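TarM (PDB 4X7R) is a bacterial glycosyltransferase of the GT-B fold, modelled here with uridine-5'-diphosphate bound. Local coordinates at residues Leu335-Asp347 with His444-Asn458. The protein carries 1 engineered substitution. Sequence-based numbering, arbitrary orientation.
Sequences LLIEVAELVVKKD and HNINDMADKILQLVN
Val339 is a knob in a hollow of helix 446-457 lined by Ile446, Met449, Ala450 and Ile453. Its CG2 lies 3.7 Å from Ile446 CB, while CG1 meets Ile453 CD1. Met449, its chain bent at chi3 (96°), presses CE on both methyls, a tight 3.4 Å from Val339 CG2. In return Ile446 fills a pocket formed by Leu335, Glu338, Val339 and Leu342; with CG1 between backbone N and carbonyl carbon (chi1 65°), CD1 reaches Leu342 CD1 as CG2 faces Leu335 CD2. The two helices cross at -53°, their axes 8.9 Å apart at closest approach. The backbones come nearest at Val343 and small Ala450, 5.4 Å between CA atoms, and Leu342 CB is 3.7 Å from Ala450 CB. Both helices belong to the C-terminal Rossmann-like domain of the GT-B fold and pack side by side against its parallel sheet, Leu336 and Met449 both touching Val397 of strand 395-398. Further along, Leu454 CD2 touches both Val343 CG1 and Asp347 CB, with CD1 against Lys346 CB and CD, these side chains crossing nearly perpendicularly. Asn458 ND2 donates to Leu454 O and, at 3.1 Å, to the anti side of Asp347 OD2; Lys319 NZ salt-bridges Asp347 OD2 and hydrogen-bonds Asn458 OD1, probably easing these oxygens' approach.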
# COMPACT_ATOMS: atom_id res chain seq x y z
N LEU A 335 5.04 -16.49 14.91
CA LEU A 335 5.88 -16.41 16.11
C LEU A 335 5.11 -15.75 17.25
O LEU A 335 5.29 -16.13 18.40
CB LEU A 335 7.22 -15.71 15.85
CG LEU A 335 8.30 -16.53 15.12
CD1 LEU A 335 9.55 -15.69 14.88
CD2 LEU A 335 8.69 -17.77 15.90
N LEU A 336 4.21 -14.80 16.92
CA LEU A 336 3.34 -14.14 17.88
C LEU A 336 2.33 -15.15 18.46
O LEU A 336 2.10 -15.14 19.67
CB LEU A 336 2.62 -12.92 17.24
CG LEU A 336 1.53 -12.22 18.08
CD1 LEU A 336 2.07 -11.75 19.42
CD2 LEU A 336 0.90 -11.09 17.31
N ILE A 337 1.76 -16.05 17.61
CA ILE A 337 0.85 -17.12 18.06
C ILE A 337 1.60 -18.08 18.98
O ILE A 337 1.07 -18.46 20.03
CB ILE A 337 0.11 -17.85 16.89
CG1 ILE A 337 -0.67 -16.87 15.98
CG2 ILE A 337 -0.80 -18.98 17.40
CD1 ILE A 337 -1.64 -15.91 16.65
N GLU A 338 2.87 -18.43 18.63
CA GLU A 338 3.74 -19.29 19.44
C GLU A 338 4.04 -18.62 20.78
O GLU A 338 4.08 -19.31 21.80
CB GLU A 338 5.04 -19.63 18.71
CG GLU A 338 4.87 -20.72 17.66
CD GLU A 338 6.08 -21.00 16.79
OE1 GLU A 338 7.21 -21.11 17.33
OE2 GLU A 338 5.90 -21.15 15.56
N VAL A 339 4.20 -17.28 20.79
CA VAL A 339 4.44 -16.50 22.01
C VAL A 339 3.16 -16.47 22.86
O VAL A 339 3.24 -16.69 24.07
CB VAL A 339 5.00 -15.07 21.71
CG1 VAL A 339 4.98 -14.20 22.96
CG2 VAL A 339 6.41 -15.16 21.15
N ALA A 340 1.99 -16.25 22.21
CA ALA A 340 0.67 -16.23 22.85
C ALA A 340 0.42 -17.53 23.62
O ALA A 340 0.04 -17.47 24.78
CB ALA A 340 -0.41 -16.02 21.81
N GLU A 341 0.74 -18.69 22.99
CA GLU A 341 0.64 -20.03 23.59
C GLU A 341 1.41 -20.11 24.92
O GLU A 341 0.87 -20.64 25.89
CB GLU A 341 1.13 -21.10 22.60
CG GLU A 341 0.93 -22.54 23.08
CD GLU A 341 1.38 -23.62 22.13
OE1 GLU A 341 2.51 -23.52 21.59
OE2 GLU A 341 0.61 -24.60 21.94
N LEU A 342 2.65 -19.57 24.97
CA LEU A 342 3.51 -19.56 26.16
C LEU A 342 2.97 -18.65 27.25
O LEU A 342 2.96 -19.04 28.42
CB LEU A 342 4.95 -19.16 25.80
CG LEU A 342 5.74 -20.10 24.88
CD1 LEU A 342 6.98 -19.41 24.35
CD2 LEU A 342 6.13 -21.39 25.61
N VAL A 343 2.51 -17.44 26.88
CA VAL A 343 1.96 -16.44 27.80
C VAL A 343 0.65 -16.97 28.42
O VAL A 343 0.51 -16.94 29.64
CB VAL A 343 1.77 -15.05 27.11
CG1 VAL A 343 1.25 -14.01 28.08
CG2 VAL A 343 3.07 -14.55 26.49
N VAL A 344 -0.26 -17.50 27.57
CA VAL A 344 -1.56 -18.07 27.98
C VAL A 344 -1.40 -19.30 28.89
O VAL A 344 -2.17 -19.45 29.83
CB VAL A 344 -2.53 -18.27 26.77
CG1 VAL A 344 -3.80 -19.02 27.17
CG2 VAL A 344 -2.88 -16.94 26.13
N LYS A 345 -0.36 -20.15 28.65
CA LYS A 345 -0.10 -21.33 29.50
C LYS A 345 0.39 -20.97 30.92
O LYS A 345 0.27 -21.81 31.81
CB LYS A 345 0.81 -22.37 28.81
CG LYS A 345 0.08 -23.20 27.74
CD LYS A 345 0.78 -24.52 27.42
CE LYS A 345 0.21 -25.68 28.21
NZ LYS A 345 1.02 -26.92 28.05
N LYS A 346 0.90 -19.73 31.14
CA LYS A 346 1.31 -19.25 32.47
C LYS A 346 0.28 -18.28 33.08
O LYS A 346 0.28 -18.08 34.30
CB LYS A 346 2.71 -18.61 32.43
CG LYS A 346 3.84 -19.61 32.65
CD LYS A 346 5.17 -18.93 32.99
CE LYS A 346 5.37 -18.76 34.48
NZ LYS A 346 6.68 -18.13 34.80
N ASP A 347 -0.59 -17.68 32.24
CA ASP A 347 -1.64 -16.73 32.63
C ASP A 347 -2.74 -16.77 31.56
O ASP A 347 -2.57 -16.22 30.47
CB ASP A 347 -1.05 -15.30 32.79
CG ASP A 347 -1.94 -14.27 33.45
OD1 ASP A 347 -3.17 -14.31 33.24
OD2 ASP A 347 -1.39 -13.36 34.12
N HIS A 444 14.16 -14.10 17.61
CA HIS A 444 13.70 -15.51 17.67
C HIS A 444 13.44 -16.01 19.09
O HIS A 444 12.73 -17.01 19.23
CB HIS A 444 14.62 -16.48 16.90
CG HIS A 444 14.60 -16.29 15.41
ND1 HIS A 444 15.62 -15.62 14.75
CD2 HIS A 444 13.66 -16.68 14.51
CE1 HIS A 444 15.28 -15.62 13.47
NE2 HIS A 444 14.11 -16.24 13.27
N ASN A 445 14.00 -15.35 20.12
CA ASN A 445 13.85 -15.76 21.52
C ASN A 445 12.40 -15.59 22.03
O ASN A 445 12.09 -14.63 22.74
CB ASN A 445 14.87 -15.04 22.43
CG ASN A 445 15.14 -15.72 23.74
OD1 ASN A 445 14.32 -16.50 24.25
ND2 ASN A 445 16.27 -15.39 24.36
N ILE A 446 11.52 -16.54 21.65
CA ILE A 446 10.10 -16.56 22.02
C ILE A 446 9.84 -16.69 23.53
O ILE A 446 8.85 -16.13 24.01
CB ILE A 446 9.25 -17.54 21.14
CG1 ILE A 446 9.66 -19.02 21.35
CG2 ILE A 446 9.31 -17.13 19.66
CD1 ILE A 446 8.63 -20.07 20.88
N ASN A 447 10.73 -17.38 24.26
CA ASN A 447 10.63 -17.57 25.71
C ASN A 447 10.89 -16.28 26.48
O ASN A 447 10.13 -15.96 27.40
CB ASN A 447 11.56 -18.68 26.20
CG ASN A 447 11.29 -20.04 25.61
OD1 ASN A 447 10.16 -20.39 25.24
ND2 ASN A 447 12.34 -20.85 25.53
N ASP A 448 11.96 -15.55 26.12
CA ASP A 448 12.26 -14.26 26.77
C ASP A 448 11.20 -13.22 26.42
O ASP A 448 10.89 -12.38 27.26
CB ASP A 448 13.67 -13.76 26.43
CG ASP A 448 14.09 -12.53 27.23
OD1 ASP A 448 14.01 -12.58 28.49
OD2 ASP A 448 14.45 -11.50 26.61
N MET A 449 10.61 -13.30 25.21
CA MET A 449 9.55 -12.37 24.84
C MET A 449 8.27 -12.65 25.62
O MET A 449 7.61 -11.71 26.08
CB MET A 449 9.28 -12.38 23.34
CG MET A 449 8.52 -11.17 22.90
SD MET A 449 8.23 -11.13 21.13
CE MET A 449 6.75 -11.76 21.11
N ALA A 450 7.92 -13.95 25.79
CA ALA A 450 6.76 -14.39 26.58
C ALA A 450 6.94 -13.94 28.04
O ALA A 450 5.98 -13.44 28.64
CB ALA A 450 6.61 -15.90 26.50
N ASP A 451 8.17 -14.04 28.58
CA ASP A 451 8.54 -13.62 29.94
C ASP A 451 8.34 -12.12 30.15
O ASP A 451 7.80 -11.73 31.19
CB ASP A 451 10.00 -14.00 30.27
CG ASP A 451 10.23 -15.47 30.62
OD1 ASP A 451 9.24 -16.17 30.95
OD2 ASP A 451 11.41 -15.90 30.59
N LYS A 452 8.76 -11.29 29.18
CA LYS A 452 8.65 -9.83 29.27
C LYS A 452 7.22 -9.34 29.15
O LYS A 452 6.85 -8.38 29.82
CB LYS A 452 9.61 -9.10 28.31
CG LYS A 452 11.09 -9.41 28.59
CD LYS A 452 11.65 -8.83 29.88
CE LYS A 452 12.98 -9.44 30.26
NZ LYS A 452 14.07 -9.05 29.33
N ILE A 453 6.40 -10.02 28.32
CA ILE A 453 4.97 -9.72 28.16
C ILE A 453 4.29 -9.98 29.51
O ILE A 453 3.55 -9.12 29.99
CB ILE A 453 4.35 -10.51 26.98
CG1 ILE A 453 4.78 -9.90 25.63
CG2 ILE A 453 2.81 -10.60 27.09
CD1 ILE A 453 4.75 -10.87 24.44
N LEU A 454 4.60 -11.15 30.14
CA LEU A 454 4.05 -11.56 31.43
C LEU A 454 4.38 -10.59 32.55
O LEU A 454 3.48 -10.20 33.29
CB LEU A 454 4.46 -13.00 31.78
CG LEU A 454 3.72 -14.10 31.04
CD1 LEU A 454 4.54 -15.37 31.00
CD2 LEU A 454 2.36 -14.35 31.64
N GLN A 455 5.66 -10.15 32.66
CA GLN A 455 6.10 -9.14 33.64
C GLN A 455 5.28 -7.86 33.44
O GLN A 455 4.68 -7.36 34.38
CB GLN A 455 7.60 -8.80 33.45
CG GLN A 455 8.60 -9.87 33.87
CD GLN A 455 10.02 -9.50 33.51
OE1 GLN A 455 10.47 -8.35 33.66
NE2 GLN A 455 10.79 -10.48 33.05
N LEU A 456 5.20 -7.38 32.19
CA LEU A 456 4.49 -6.16 31.81
C LEU A 456 2.96 -6.19 32.01
O LEU A 456 2.44 -5.26 32.62
CB LEU A 456 4.92 -5.72 30.40
CG LEU A 456 5.31 -4.24 30.16
CD1 LEU A 456 6.12 -3.66 31.29
CD2 LEU A 456 6.09 -4.09 28.86
N VAL A 457 2.25 -7.27 31.55
CA VAL A 457 0.79 -7.40 31.72
C VAL A 457 0.36 -7.48 33.19
O VAL A 457 -0.78 -7.12 33.50
CB VAL A 457 0.08 -8.52 30.91
CG1 VAL A 457 0.01 -8.21 29.43
CG2 VAL A 457 0.67 -9.91 31.17
N ASN A 458 1.24 -8.02 34.06
CA ASN A 458 0.98 -8.23 35.49
C ASN A 458 1.57 -7.16 36.42
O ASN A 458 1.61 -7.36 37.63
CB ASN A 458 1.42 -9.63 35.90
CG ASN A 458 0.53 -10.71 35.36
OD1 ASN A 458 -0.59 -10.93 35.85
ND2 ASN A 458 0.99 -11.41 34.35